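Local coordinates for protein beta-glucuronidase (Dictyoglomus thermophilum, PDB 6XXW) that probably hydrolyses beta-D-glucuronides and binds carbohydrate, as a family 2 glycoside hydrolase, at residues T146-L150 and K386-H391; V149-G153 and P364-L368; R30-S36 and P185-T191; Y76-I82 and Q133-I139. All blocks are in the same frame, centred on the assembly; numbering follows the deposited sequence.

How the contacts relate
The four contacts show how a modular glycoside hydrolase is built, with sheets closed inside a domain and loops locked between domains. Contacts 1 and 2 start from the same loop, share Val149 and Leu150, and join the sugar-binding domain to the TIM barrel; their centres lie 8 Å apart. Contacts 3 and 4, 13 Å apart between centres, belong to one antiparallel sheet of the sugar-binding domain, where strands 32-43 and 73-81 are neighbours, and both reach a second subunit. The two groups do not touch: their nearest atoms are at least about 15 Å apart. Bound Tris, probably a crystallisation additive, lies about 6 Å from the side chain of Val366 in contact 2 and about 4 Å from that of Glu138 in contact 4.

Contact 1: T146-L150 and K386-H391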
loop_
_atom_site.group_PDB
_atom_site.type_symbol
_atom_site.label_atom_id
_atom_site.label_comp_id
_atom_site.label_asym_id
_atom_site.label_seq_id
_atom_site.Cartn_x
_atom_site.Cartn_y
_atom_site.Cartn_z
ATOM N N THR A 146 -8.269 22.613 29.010
ATOM C CA THR A 146 -8.832 22.572 30.353
ATOM C C THR A 146 -10.278 22.102 30.264
ATOM O O THR A 146 -10.848 21.978 29.175
ATOM C CB THR A 146 -8.794 23.939 31.048
ATOM O OG1 THR A 146 -9.782 24.788 30.455
ATOM C CG2 THR A 146 -7.419 24.588 30.930
ATOM N N TRP A 147 -10.901 21.870 31.422
ATOM C CA TRP A 147 -12.293 21.447 31.381
ATOM C C TRP A 147 -13.268 22.584 31.122
ATOM O O TRP A 147 -14.462 22.313 30.951
ATOM C CB TRP A 147 -12.682 20.717 32.680
ATOM C CG TRP A 147 -12.295 19.278 32.610
ATOM C CD1 TRP A 147 -11.235 18.687 33.232
ATOM C CD2 TRP A 147 -12.932 18.253 31.839
ATOM N NE1 TRP A 147 -11.180 17.354 32.908
ATOM C CE2 TRP A 147 -12.208 17.062 32.050
ATOM C CE3 TRP A 147 -14.052 18.224 31.001
ATOM C CZ2 TRP A 147 -12.566 15.855 31.456
ATOM C CZ3 TRP A 147 -14.405 17.024 30.404
ATOM C CH2 TRP A 147 -13.663 15.856 30.636
ATOM N N ASP A 148 -12.826 23.844 31.074
ATOM C CA ASP A 148 -13.760 24.918 30.748
ATOM C C ASP A 148 -13.457 25.590 29.411
ATOM O O ASP A 148 -13.943 26.692 29.161
ATOM C CB ASP A 148 -13.826 25.968 31.856
ATOM C CG ASP A 148 -12.477 26.398 32.334
ATOM O OD1 ASP A 148 -11.514 26.343 31.543
ATOM O OD2 ASP A 148 -12.383 26.787 33.518
ATOM N N VAL A 149 -12.679 24.953 28.550
ATOM C CA VAL A 149 -12.615 25.343 27.146
ATOM C C VAL A 149 -13.247 24.209 26.351
ATOM O O VAL A 149 -13.324 23.069 26.815
ATOM C CB VAL A 149 -11.175 25.633 26.668
ATOM C CG1 VAL A 149 -10.446 24.331 26.364
ATOM C CG2 VAL A 149 -11.176 26.568 25.438
ATOM N N LEU A 150 -13.717 24.530 25.142
ATOM C CA LEU A 150 -14.298 23.541 24.244
ATOM C C LEU A 150 -13.448 23.438 22.984
ATOM O O LEU A 150 -13.202 24.456 22.323
ATOM C CB LEU A 150 -15.741 23.898 23.856
ATOM C CG LEU A 150 -16.769 23.868 24.997
ATOM C CD1 LEU A 150 -18.073 24.472 24.530
ATOM C CD2 LEU A 150 -16.995 22.436 25.497
ATOM N N LYS A 386 -18.613 27.093 34.507
ATOM C CA LYS A 386 -17.623 27.794 33.695
ATOM C C LYS A 386 -17.632 27.287 32.253
ATOM O O LYS A 386 -17.552 28.089 31.308
ATOM C CB LYS A 386 -16.226 27.640 34.309
ATOM C CG LYS A 386 -16.133 28.059 35.778
ATOM C CD LYS A 386 -14.688 28.091 36.292
ATOM C CE LYS A 386 -14.009 26.727 36.247
ATOM N NZ LYS A 386 -14.641 25.702 37.138
ATOM N N THR A 387 -17.714 25.958 32.067
ATOM C CA THR A 387 -17.825 25.397 30.719
ATOM C C THR A 387 -19.090 25.887 30.033
ATOM O O THR A 387 -19.072 26.248 28.848
ATOM C CB THR A 387 -17.828 23.864 30.769
ATOM O OG1 THR A 387 -16.871 23.398 31.729
ATOM C CG2 THR A 387 -17.474 23.278 29.412
ATOM N N LEU A 388 -20.209 25.886 30.760
ATOM C CA LEU A 388 -21.470 26.346 30.189
ATOM C C LEU A 388 -21.360 27.794 29.731
ATOM O O LEU A 388 -21.775 28.139 28.618
ATOM C CB LEU A 388 -22.589 26.177 31.213
ATOM C CG LEU A 388 -23.962 26.699 30.800
ATOM C CD1 LEU A 388 -24.424 25.993 29.506
ATOM C CD2 LEU A 388 -24.964 26.509 31.951
ATOM N N GLU A 389 -20.782 28.652 30.579
ATOM C CA GLU A 389 -20.575 30.049 30.212
ATOM C C GLU A 389 -19.807 30.172 28.898
ATOM O O GLU A 389 -20.172 30.966 28.025
ATOM C CB GLU A 389 -19.834 30.768 31.339
ATOM C CG GLU A 389 -19.905 32.281 31.265
ATOM C CD GLU A 389 -21.236 32.823 31.759
ATOM O OE1 GLU A 389 -22.118 32.008 32.110
ATOM O OE2 GLU A 389 -21.398 34.064 31.800
ATOM N N HIS A 390 -18.731 29.392 28.742
ATOM C CA HIS A 390 -17.964 29.419 27.497
ATOM C C HIS A 390 -18.803 28.924 26.324
ATOM O O HIS A 390 -18.786 29.520 25.239
ATOM C CB HIS A 390 -16.696 28.571 27.639
ATOM C CG HIS A 390 -15.860 28.515 26.392
ATOM N ND1 HIS A 390 -15.254 29.631 25.857
ATOM C CD2 HIS A 390 -15.512 27.477 25.590
ATOM C CE1 HIS A 390 -14.578 29.287 24.772
ATOM N NE2 HIS A 390 -14.721 27.986 24.587
ATOM N N HIS A 391 -19.543 27.831 26.527
ATOM C CA HIS A 391 -20.393 27.294 25.468
ATOM C C HIS A 391 -21.405 28.335 24.992
ATOM O O HIS A 391 -21.623 28.501 23.782
ATOM C CB HIS A 391 -21.086 26.036 25.987
ATOM C CG HIS A 391 -21.577 25.100 24.920
ATOM N ND1 HIS A 391 -21.807 23.759 25.169
ATOM C CD2 HIS A 391 -21.922 25.306 23.627
ATOM C CE1 HIS A 391 -22.262 23.182 24.072
ATOM N NE2 HIS A 391 -22.328 24.094 23.117
HETATM O O HOH W 1 -14.214 26.823 21.790
#
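Thr387 holds the turn of the sugar-binding domain directly: its OG1 donates to Trp147 O at 2.8 Å, the donor tilted 27° from the carbonyl plane. With CG2 anti to the backbone N, the same side chain also sets its methyl against Leu150 CD2 (4.0 Å). Replacing Thr387 with alanine is likely to leave the Trp147 carbonyl without this donor and open a small gap beside the leucine. Leu150 makes most of the apolar contact. Its CD1 sits over one face of the His391 ring, 3.6 Å from His391 CG and offset toward the rim, a CH-pi contact, while its CB lies in the plane of the His390 ring at the edge. The two histidines thus meet one leucine in different ways. A water completes the His390 side, donating to Leu150 O at 2.6 Å and hydrogen-bonded to His390 NE2. At the solvent-facing end, Asp148 OD2 rests 3.2 Å from Lys386 CE. Bends in the outer half of the lysine chain leave its NZ 4.4 Å from that oxygen, too far for a salt bridge, and the amine pairs with Asp384 instead.

The second shell fixes these groups. Residues 146-149 form a type I turn, and Thr146 OG1 donates to Asp148 OD1 (2.6 Å), steadying the carboxylate. Asp384 also accepts from Thr387 N, and Tyr427 bonds His391 ND1. Helix 385-402 is therefore held between this loop and helix 422-438, while strand 109-115 sends Lys115 to Asp148 O and against His390.

Contact 2: V149-G153 and P364-L368; sequences VLPPG and PAVGL
Pro151 and Pro152 close around the carbonyl of Val366 like two knuckles: Pro151 CB and Pro152 CD each come within 3.3 Å of Val366 O. That oxygen is buried here with no polar partner in the model, and what it meets across the contact is ring carbon. Ahead of the prolines, Leu150 reaches across, its CD2 set against both Ala365 CA and Leu368 CD1 (3.8 Å to the latter). Leu368 CD1 in turn fills the angle between Leu150 and the Pro152 ring, 3.7 Å from Pro152 CD, meeting both side chains at about a right angle. At the other end the Pro364 ring stands crosswise to Pro151 and packs its CB near Leu150 O.

Backbone shape makes these bumps and hollows match. The peptide before Pro151 is cis, which turns the chain sharply between Leu150 and Pro151. Opposite, Ala365 is the centre of an inverse gamma turn with a weak Val366 N to Pro364 O bond. Gly367 lies where a beta carbon would press on its own preceding carbonyl and come 3.9 Å from Pro152 CD. Where the segments diverge, a water donates to both Pro152 O and Gly367 O.

Residues 364-368 follow barrel strand 358-362, and Val366 touches His341 and Asn415. The arrangement is typical of a TIM barrel, whose active site lies where such loops leave the C-terminal ends of the parallel strands, here packed against a loop of another domain.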
loop_
_atom_site.group_PDB
_atom_site.type_symbol
_atom_site.label_atom_id
_atom_site.label_comp_id
_atom_site.label_asym_id
_atom_site.label_seq_id
_atom_site.Cartn_x
_atom_site.Cartn_y
_atom_site.Cartn_z
ATOM N N VAL A 149 -12.679 24.953 28.550
ATOM C CA VAL A 149 -12.615 25.343 27.146
ATOM C C VAL A 149 -13.247 24.209 26.351
ATOM O O VAL A 149 -13.324 23.069 26.815
ATOM C CB VAL A 149 -11.175 25.633 26.668
ATOM C CG1 VAL A 149 -10.446 24.331 26.364
ATOM C CG2 VAL A 149 -11.176 26.568 25.438
ATOM N N LEU A 150 -13.717 24.530 25.142
ATOM C CA LEU A 150 -14.298 23.541 24.244
ATOM C C LEU A 150 -13.448 23.438 22.984
ATOM O O LEU A 150 -13.202 24.456 22.323
ATOM C CB LEU A 150 -15.741 23.898 23.856
ATOM C CG LEU A 150 -16.769 23.868 24.997
ATOM C CD1 LEU A 150 -18.073 24.472 24.530
ATOM C CD2 LEU A 150 -16.995 22.436 25.497
ATOM N N PRO A 151 -12.993 22.240 22.606
ATOM C CA PRO A 151 -13.228 20.983 23.320
ATOM C C PRO A 151 -12.339 20.841 24.555
ATOM O O PRO A 151 -11.224 21.360 24.568
ATOM C CB PRO A 151 -12.869 19.920 22.277
ATOM C CG PRO A 151 -11.791 20.561 21.480
ATOM C CD PRO A 151 -12.174 22.042 21.396
ATOM N N PRO A 152 -12.836 20.144 25.570
ATOM C CA PRO A 152 -12.115 20.054 26.842
ATOM C C PRO A 152 -11.046 18.966 26.876
ATOM O O PRO A 152 -11.012 18.033 26.073
ATOM C CB PRO A 152 -13.231 19.728 27.839
ATOM C CG PRO A 152 -14.170 18.861 27.029
ATOM C CD PRO A 152 -14.173 19.520 25.648
ATOM N N GLY A 153 -10.178 19.103 27.871
ATOM C CA GLY A 153 -9.128 18.148 28.163
ATOM C C GLY A 153 -8.476 18.565 29.457
ATOM O O GLY A 153 -8.917 19.508 30.116
ATOM N N PRO A 364 -18.009 23.430 19.209
ATOM C CA PRO A 364 -16.912 22.506 19.546
ATOM C C PRO A 364 -17.107 21.706 20.828
ATOM O O PRO A 364 -16.115 21.358 21.482
ATOM C CB PRO A 364 -15.695 23.438 19.683
ATOM C CG PRO A 364 -16.182 24.813 19.437
ATOM C CD PRO A 364 -17.658 24.826 19.510
ATOM N N ALA A 365 -18.356 21.400 21.192
ATOM C CA ALA A 365 -18.657 20.632 22.403
ATOM C C ALA A 365 -18.565 19.132 22.104
ATOM O O ALA A 365 -19.542 18.379 22.117
ATOM C CB ALA A 365 -20.026 21.011 22.953
ATOM N N VAL A 366 -17.339 18.708 21.833
ATOM C CA VAL A 366 -17.010 17.319 21.552
ATOM C C VAL A 366 -15.971 16.900 22.582
ATOM O O VAL A 366 -15.158 17.713 23.029
ATOM C CB VAL A 366 -16.493 17.145 20.100
ATOM C CG1 VAL A 366 -15.273 18.041 19.839
ATOM C CG2 VAL A 366 -16.181 15.659 19.784
ATOM N N GLY A 367 -16.011 15.632 22.977
ATOM C CA GLY A 367 -15.156 15.169 24.044
ATOM C C GLY A 367 -15.761 15.265 25.426
ATOM O O GLY A 367 -15.049 15.031 26.411
ATOM N N LEU A 368 -17.046 15.604 25.528
ATOM C CA LEU A 368 -17.733 15.688 26.815
ATOM C C LEU A 368 -18.259 14.307 27.209
ATOM O O LEU A 368 -19.445 14.079 27.440
ATOM C CB LEU A 368 -18.855 16.719 26.753
ATOM C CG LEU A 368 -18.448 18.192 26.867
ATOM C CD1 LEU A 368 -17.729 18.665 25.625
ATOM C CD2 LEU A 368 -19.689 19.060 27.127
HETATM O O HOH W 2 -12.179 15.561 25.808
#

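Contact 3: R30-S36 and P185-T191; sequences REVKDLS and PVVIYTT
Asp34 OD1, 3.8 Å from Val187 CG1 across the sheet, is gripped by two donors from its own strand end. Ser36 OG reaches its syn lone pair at 2.6 Å, whereas Ser36 N approaches from above the carboxylate plane at 3.0 Å, making an Asx turn. The serine hydroxyl meanwhile rests against Pro185 CB. This turn ends an antiparallel pairing in the beta sandwich of the sugar-binding domain, a jelly-roll fold in this family. Lys33 and Ile188 form its hydrogen-bonded pair, with Lys33 N to Ile188 O the shorter bond at 2.8 Å. On one face Val32 CG2 packs on Tyr189 CB; on the other Leu35 CD1 meets Ile188 CD1 (3.9 Å), and both residues touch Phe80 of strand 73-81. The outer end of Lys33 leaves the pair altogether and donates to Val32 O of the second subunit.

Just before strand 32-34, a side chain takes over from a carbonyl: Glu31 N donates to Thr190 OG1 at 3.0 Å, and Thr190 N returns a bond to Glu31 O. The Thr190 hydroxyl gets there by sitting between its backbone N and carbonyl carbon (chi1 61°). Arg30 NH2 pairs with Asp274, and Thr191 CG2 lies over one face of the guanidinium, 3.8 Å above the plane and over its centre.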
loop_
_atom_site.group_PDB
_atom_site.type_symbol
_atom_site.label_atom_id
_atom_site.label_comp_id
_atom_site.label_asym_id
_atom_site.label_seq_id
_atom_site.Cartn_x
_atom_site.Cartn_y
_atom_site.Cartn_z
ATOM N N ARG A 30 -12.604 50.261 1.801
ATOM C CA ARG A 30 -11.906 49.388 2.741
ATOM C C ARG A 30 -10.733 48.700 2.055
ATOM O O ARG A 30 -10.893 48.143 0.970
ATOM C CB ARG A 30 -12.855 48.331 3.310
ATOM C CG ARG A 30 -14.103 48.898 3.979
ATOM C CD ARG A 30 -14.945 47.799 4.572
ATOM N NE ARG A 30 -15.978 48.346 5.448
ATOM C CZ ARG A 30 -16.463 47.712 6.505
ATOM N NH1 ARG A 30 -16.007 46.502 6.818
ATOM N NH2 ARG A 30 -17.407 48.285 7.231
ATOM N N GLU A 31 -9.572 48.729 2.702
ATOM C CA GLU A 31 -8.390 47.992 2.277
ATOM C C GLU A 31 -8.208 46.761 3.151
ATOM O O GLU A 31 -8.578 46.760 4.328
ATOM C CB GLU A 31 -7.135 48.867 2.365
ATOM C CG GLU A 31 -6.962 49.818 1.205
ATOM C CD GLU A 31 -5.685 50.632 1.320
ATOM O OE1 GLU A 31 -5.777 51.871 1.490
ATOM O OE2 GLU A 31 -4.590 50.028 1.246
ATOM N N VAL A 32 -7.640 45.707 2.566
ATOM C CA VAL A 32 -7.333 44.479 3.281
ATOM C C VAL A 32 -5.890 44.105 2.969
ATOM O O VAL A 32 -5.496 44.076 1.799
ATOM C CB VAL A 32 -8.285 43.326 2.896
ATOM C CG1 VAL A 32 -7.871 42.045 3.613
ATOM C CG2 VAL A 32 -9.735 43.687 3.217
ATOM N N LYS A 33 -5.106 43.833 4.013
ATOM C CA LYS A 33 -3.714 43.404 3.897
ATOM C C LYS A 33 -3.584 42.044 4.572
ATOM O O LYS A 33 -3.807 41.928 5.779
ATOM C CB LYS A 33 -2.774 44.422 4.557
ATOM C CG LYS A 33 -1.290 44.064 4.491
ATOM C CD LYS A 33 -0.853 43.827 3.048
ATOM C CE LYS A 33 0.663 43.762 2.921
ATOM N NZ LYS A 33 1.065 42.785 1.883
ATOM N N ASP A 34 -3.228 41.024 3.802
ATOM C CA ASP A 34 -3.129 39.663 4.325
ATOM C C ASP A 34 -1.719 39.438 4.865
ATOM O O ASP A 34 -0.741 39.601 4.129
ATOM C CB ASP A 34 -3.484 38.669 3.218
ATOM C CG ASP A 34 -3.322 37.217 3.640
ATOM O OD1 ASP A 34 -3.332 36.928 4.850
ATOM O OD2 ASP A 34 -3.187 36.362 2.740
ATOM N N LEU A 35 -1.611 39.088 6.149
ATOM C CA LEU A 35 -0.312 38.854 6.774
ATOM C C LEU A 35 0.115 37.393 6.721
ATOM O O LEU A 35 1.158 37.046 7.283
ATOM C CB LEU A 35 -0.321 39.334 8.229
ATOM C CG LEU A 35 -0.518 40.829 8.485
ATOM C CD1 LEU A 35 -0.198 41.157 9.939
ATOM C CD2 LEU A 35 0.343 41.655 7.549
ATOM N N SER A 36 -0.665 36.538 6.065
ATOM C CA SER A 36 -0.262 35.155 5.864
ATOM C C SER A 36 1.056 35.101 5.110
ATOM O O SER A 36 1.403 36.013 4.354
ATOM C CB SER A 36 -1.335 34.393 5.088
ATOM O OG SER A 36 -2.600 34.603 5.670
ATOM N N PRO A 185 -6.293 32.760 8.361
ATOM C CA PRO A 185 -5.444 33.914 8.033
ATOM C C PRO A 185 -5.487 35.024 9.074
ATOM O O PRO A 185 -6.517 35.297 9.689
ATOM C CB PRO A 185 -6.012 34.389 6.690
ATOM C CG PRO A 185 -6.509 33.119 6.051
ATOM C CD PRO A 185 -7.119 32.355 7.203
ATOM N N VAL A 186 -4.330 35.642 9.272
ATOM C CA VAL A 186 -4.198 36.885 10.018
ATOM C C VAL A 186 -4.234 38.019 9.008
ATOM O O VAL A 186 -3.465 38.015 8.041
ATOM C CB VAL A 186 -2.883 36.916 10.807
ATOM C CG1 VAL A 186 -2.776 38.222 11.592
ATOM C CG2 VAL A 186 -2.764 35.689 11.739
ATOM N N VAL A 187 -5.132 38.985 9.201
ATOM C CA VAL A 187 -5.216 40.095 8.258
ATOM C C VAL A 187 -5.400 41.400 9.019
ATOM O O VAL A 187 -5.871 41.431 10.157
ATOM C CB VAL A 187 -6.355 39.916 7.219
ATOM C CG1 VAL A 187 -6.310 38.516 6.575
ATOM C CG2 VAL A 187 -7.697 40.163 7.868
ATOM N N ILE A 188 -5.007 42.487 8.366
ATOM C CA ILE A 188 -5.254 43.840 8.843
ATOM C C ILE A 188 -6.133 44.531 7.813
ATOM O O ILE A 188 -5.887 44.426 6.609
ATOM C CB ILE A 188 -3.944 44.612 9.067
ATOM C CG1 ILE A 188 -3.095 43.894 10.110
ATOM C CG2 ILE A 188 -4.235 46.014 9.578
ATOM C CD1 ILE A 188 -1.868 44.654 10.513
ATOM N N TYR A 189 -7.180 45.199 8.271
ATOM C CA TYR A 189 -8.070 45.856 7.332
ATOM C C TYR A 189 -8.474 47.208 7.890
ATOM O O TYR A 189 -8.416 47.437 9.102
ATOM C CB TYR A 189 -9.293 44.973 6.998
ATOM C CG TYR A 189 -10.269 44.704 8.118
ATOM C CD1 TYR A 189 -10.079 43.641 9.005
ATOM C CD2 TYR A 189 -11.413 45.479 8.263
ATOM C CE1 TYR A 189 -10.996 43.374 10.022
ATOM C CE2 TYR A 189 -12.331 45.227 9.280
ATOM C CZ TYR A 189 -12.117 44.180 10.155
ATOM O OH TYR A 189 -13.033 43.945 11.150
ATOM N N THR A 190 -8.829 48.119 6.985
ATOM C CA THR A 190 -9.257 49.464 7.339
ATOM C C THR A 190 -10.752 49.630 7.114
ATOM O O THR A 190 -11.347 48.971 6.256
ATOM C CB THR A 190 -8.528 50.526 6.505
ATOM O OG1 THR A 190 -8.829 50.323 5.112
ATOM C CG2 THR A 190 -7.031 50.442 6.711
ATOM N N THR A 191 -11.348 50.542 7.873
ATOM C CA THR A 191 -12.686 51.054 7.623
ATOM C C THR A 191 -12.660 52.552 7.890
ATOM O O THR A 191 -11.754 53.053 8.564
ATOM C CB THR A 191 -13.755 50.398 8.515
ATOM O OG1 THR A 191 -13.750 51.030 9.801
ATOM C CG2 THR A 191 -13.532 48.872 8.685
HETATM O O HOH W 3 -11.504 46.076 5.057
HETATM O O HOH W 4 -7.949 52.700 3.137
#

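Contact 4: Y76-I82 and Q133-I139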
loop_
_atom_site.group_PDB
_atom_site.type_symbol
_atom_site.label_atom_id
_atom_site.label_comp_id
_atom_site.label_asym_id
_atom_site.label_seq_id
_atom_site.Cartn_x
_atom_site.Cartn_y
_atom_site.Cartn_z
ATOM N N TYR A 76 4.443 33.514 17.667
ATOM C CA TYR A 76 4.639 33.891 16.273
ATOM C C TYR A 76 5.014 35.365 16.205
ATOM O O TYR A 76 4.531 36.165 17.006
ATOM C CB TYR A 76 3.361 33.668 15.474
ATOM C CG TYR A 76 2.971 32.227 15.230
ATOM C CD1 TYR A 76 2.365 31.471 16.223
ATOM C CD2 TYR A 76 3.171 31.643 13.979
ATOM C CE1 TYR A 76 1.973 30.143 15.983
ATOM C CE2 TYR A 76 2.791 30.318 13.729
ATOM C CZ TYR A 76 2.192 29.581 14.732
ATOM O OH TYR A 76 1.813 28.284 14.474
ATOM N N LYS A 77 5.874 35.728 15.246
ATOM C CA LYS A 77 6.341 37.107 15.112
ATOM C C LYS A 77 6.497 37.476 13.645
ATOM O O LYS A 77 6.993 36.669 12.850
ATOM C CB LYS A 77 7.691 37.314 15.818
ATOM C CG LYS A 77 8.255 38.730 15.678
ATOM C CD LYS A 77 9.450 38.948 16.590
ATOM C CE LYS A 77 10.632 39.507 15.831
ATOM N NZ LYS A 77 11.877 39.492 16.653
ATOM N N LYS A 78 6.119 38.710 13.298
ATOM C CA LYS A 78 6.230 39.181 11.923
ATOM C C LYS A 78 6.270 40.703 11.902
ATOM O O LYS A 78 5.604 41.366 12.700
ATOM C CB LYS A 78 5.060 38.697 11.051
ATOM C CG LYS A 78 5.295 38.882 9.557
ATOM C CD LYS A 78 4.252 38.182 8.712
ATOM C CE LYS A 78 4.796 37.903 7.320
ATOM N NZ LYS A 78 3.708 37.841 6.307
ATOM N N SER A 79 7.031 41.240 10.954
ATOM C CA SER A 79 7.076 42.676 10.702
ATOM C C SER A 79 6.058 43.058 9.640
ATOM O O SER A 79 5.811 42.307 8.689
ATOM C CB SER A 79 8.467 43.108 10.220
ATOM O OG SER A 79 9.447 42.925 11.218
ATOM N N PHE A 80 5.491 44.250 9.789
ATOM C CA PHE A 80 4.597 44.779 8.774
ATOM C C PHE A 80 4.686 46.297 8.796
ATOM O O PHE A 80 5.064 46.904 9.798
ATOM C CB PHE A 80 3.153 44.298 8.971
ATOM C CG PHE A 80 2.501 44.796 10.231
ATOM C CD1 PHE A 80 2.735 44.163 11.451
ATOM C CD2 PHE A 80 1.637 45.880 10.197
ATOM C CE1 PHE A 80 2.134 44.610 12.612
ATOM C CE2 PHE A 80 1.037 46.346 11.361
ATOM C CZ PHE A 80 1.278 45.702 12.573
ATOM N N PHE A 81 4.350 46.897 7.662
ATOM C CA PHE A 81 4.435 48.335 7.467
ATOM C C PHE A 81 3.025 48.877 7.299
ATOM O O PHE A 81 2.222 48.297 6.564
ATOM C CB PHE A 81 5.298 48.669 6.243
ATOM C CG PHE A 81 6.750 48.321 6.418
ATOM C CD1 PHE A 81 7.198 47.023 6.209
ATOM C CD2 PHE A 81 7.665 49.288 6.810
ATOM C CE1 PHE A 81 8.529 46.690 6.388
ATOM C CE2 PHE A 81 8.997 48.962 6.991
ATOM C CZ PHE A 81 9.433 47.665 6.778
ATOM N N ILE A 82 2.716 49.958 7.998
ATOM C CA ILE A 82 1.422 50.628 7.895
ATOM C C ILE A 82 1.614 51.873 7.038
ATOM O O ILE A 82 2.522 52.660 7.325
ATOM C CB ILE A 82 0.859 51.008 9.274
ATOM C CG1 ILE A 82 0.517 49.754 10.094
ATOM C CG2 ILE A 82 -0.363 51.931 9.110
ATOM C CD1 ILE A 82 -0.779 49.098 9.694
ATOM N N GLN A 133 5.972 53.262 8.960
ATOM C CA GLN A 133 7.166 52.670 9.539
ATOM C C GLN A 133 6.927 51.190 9.807
ATOM O O GLN A 133 5.810 50.681 9.675
ATOM C CB GLN A 133 7.562 53.372 10.838
ATOM C CG GLN A 133 7.887 54.847 10.695
ATOM C CD GLN A 133 7.919 55.546 12.033
ATOM O OE1 GLN A 133 6.921 56.128 12.476
ATOM N NE2 GLN A 133 9.062 55.481 12.701
ATOM N N GLU A 134 7.998 50.512 10.211
ATOM C CA GLU A 134 7.922 49.102 10.571
ATOM C C GLU A 134 7.135 48.906 11.868
ATOM O O GLU A 134 7.224 49.705 12.804
ATOM C CB GLU A 134 9.328 48.518 10.729
ATOM C CG GLU A 134 9.348 46.991 10.862
ATOM C CD GLU A 134 10.673 46.465 11.384
ATOM O OE1 GLU A 134 11.435 47.259 11.980
ATOM O OE2 GLU A 134 10.952 45.262 11.199
ATOM N N ASN A 135 6.353 47.834 11.907
ATOM C CA ASN A 135 5.637 47.412 13.095
ATOM C C ASN A 135 5.917 45.933 13.316
ATOM O O ASN A 135 6.333 45.225 12.397
ATOM C CB ASN A 135 4.140 47.654 12.950
ATOM C CG ASN A 135 3.805 49.123 12.822
ATOM O OD1 ASN A 135 3.348 49.748 13.775
ATOM N ND2 ASN A 135 4.048 49.688 11.641
ATOM N N ILE A 136 5.706 45.477 14.547
ATOM C CA ILE A 136 5.913 44.077 14.917
ATOM C C ILE A 136 4.608 43.544 15.500
ATOM O O ILE A 136 4.076 44.112 16.460
ATOM C CB ILE A 136 7.058 43.914 15.933
ATOM C CG1 ILE A 136 8.357 44.517 15.390
ATOM C CG2 ILE A 136 7.221 42.452 16.344
ATOM C CD1 ILE A 136 8.808 43.918 14.095
ATOM N N ILE A 137 4.093 42.461 14.924
ATOM C CA ILE A 137 2.988 41.729 15.524
ATOM C C ILE A 137 3.536 40.453 16.143
ATOM O O ILE A 137 4.384 39.764 15.552
ATOM C CB ILE A 137 1.873 41.418 14.511
ATOM C CG1 ILE A 137 0.832 40.507 15.181
ATOM C CG2 ILE A 137 2.455 40.787 13.247
ATOM C CD1 ILE A 137 -0.460 40.383 14.421
ATOM N N GLU A 138 3.080 40.149 17.348
ATOM C CA GLU A 138 3.403 38.878 17.975
ATOM C C GLU A 138 2.114 38.240 18.462
ATOM O O GLU A 138 1.248 38.917 19.021
ATOM C CB GLU A 138 4.397 39.062 19.126
ATOM C CG GLU A 138 5.758 39.560 18.649
ATOM C CD GLU A 138 6.687 39.895 19.787
ATOM O OE1 GLU A 138 7.550 39.046 20.108
ATOM O OE2 GLU A 138 6.546 41.003 20.362
ATOM N N ILE A 139 1.978 36.940 18.221
ATOM C CA ILE A 139 0.785 36.205 18.607
ATOM C C ILE A 139 1.225 35.021 19.452
ATOM O O ILE A 139 2.020 34.190 18.996
ATOM C CB ILE A 139 -0.042 35.747 17.393
ATOM C CG1 ILE A 139 -0.535 36.978 16.620
ATOM C CG2 ILE A 139 -1.225 34.855 17.856
ATOM C CD1 ILE A 139 -1.172 36.694 15.266
#
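Phe80 and Asn135 form the tight part of this antiparallel pair. Asn135 CB lies over one face of the Phe80 ring, 3.5 Å from Phe80 CZ, and ring and amide planes are only 25° apart. Phe80 CG between its backbone N and carbonyl carbon (chi1 65°) swings the ring back across the neighbouring strand, where CE1 also meets Ile137 CB at 3.7 Å. The backbones close in here too, Asn135 N donating to Phe80 O at 2.6 Å. Asn130 and Asn107 both donate to Asn135 OD1, fixing the amide.

The face bearing Lys77, Ser79, Phe81, Glu134 and Glu138 is partly exposed, and loosest at the Lys77-Glu138 end. Ser79 OG donates to Glu134 OE2 (2.8 Å), on the anti side of the carboxylate, and Phe81 CE2 rests against Glu134 CB. With alanine in place of Glu134, the Ser79 hydroxyl is likely to lose this acceptor and be free to turn. Farther along, Lys77 and Glu138 run side by side with carbon contacts, CG to CG 4.0 Å, their charged ends apart.

Within the jelly-roll sheet, strand 73-81 lies between strands 32-43 and 134-142, with strand 101-106 beyond the latter. Trp39 of strand 32-43 touches Tyr76, Lys78, Ile137 and Ile139, and Lys78 NZ reaches back to Leu35 O.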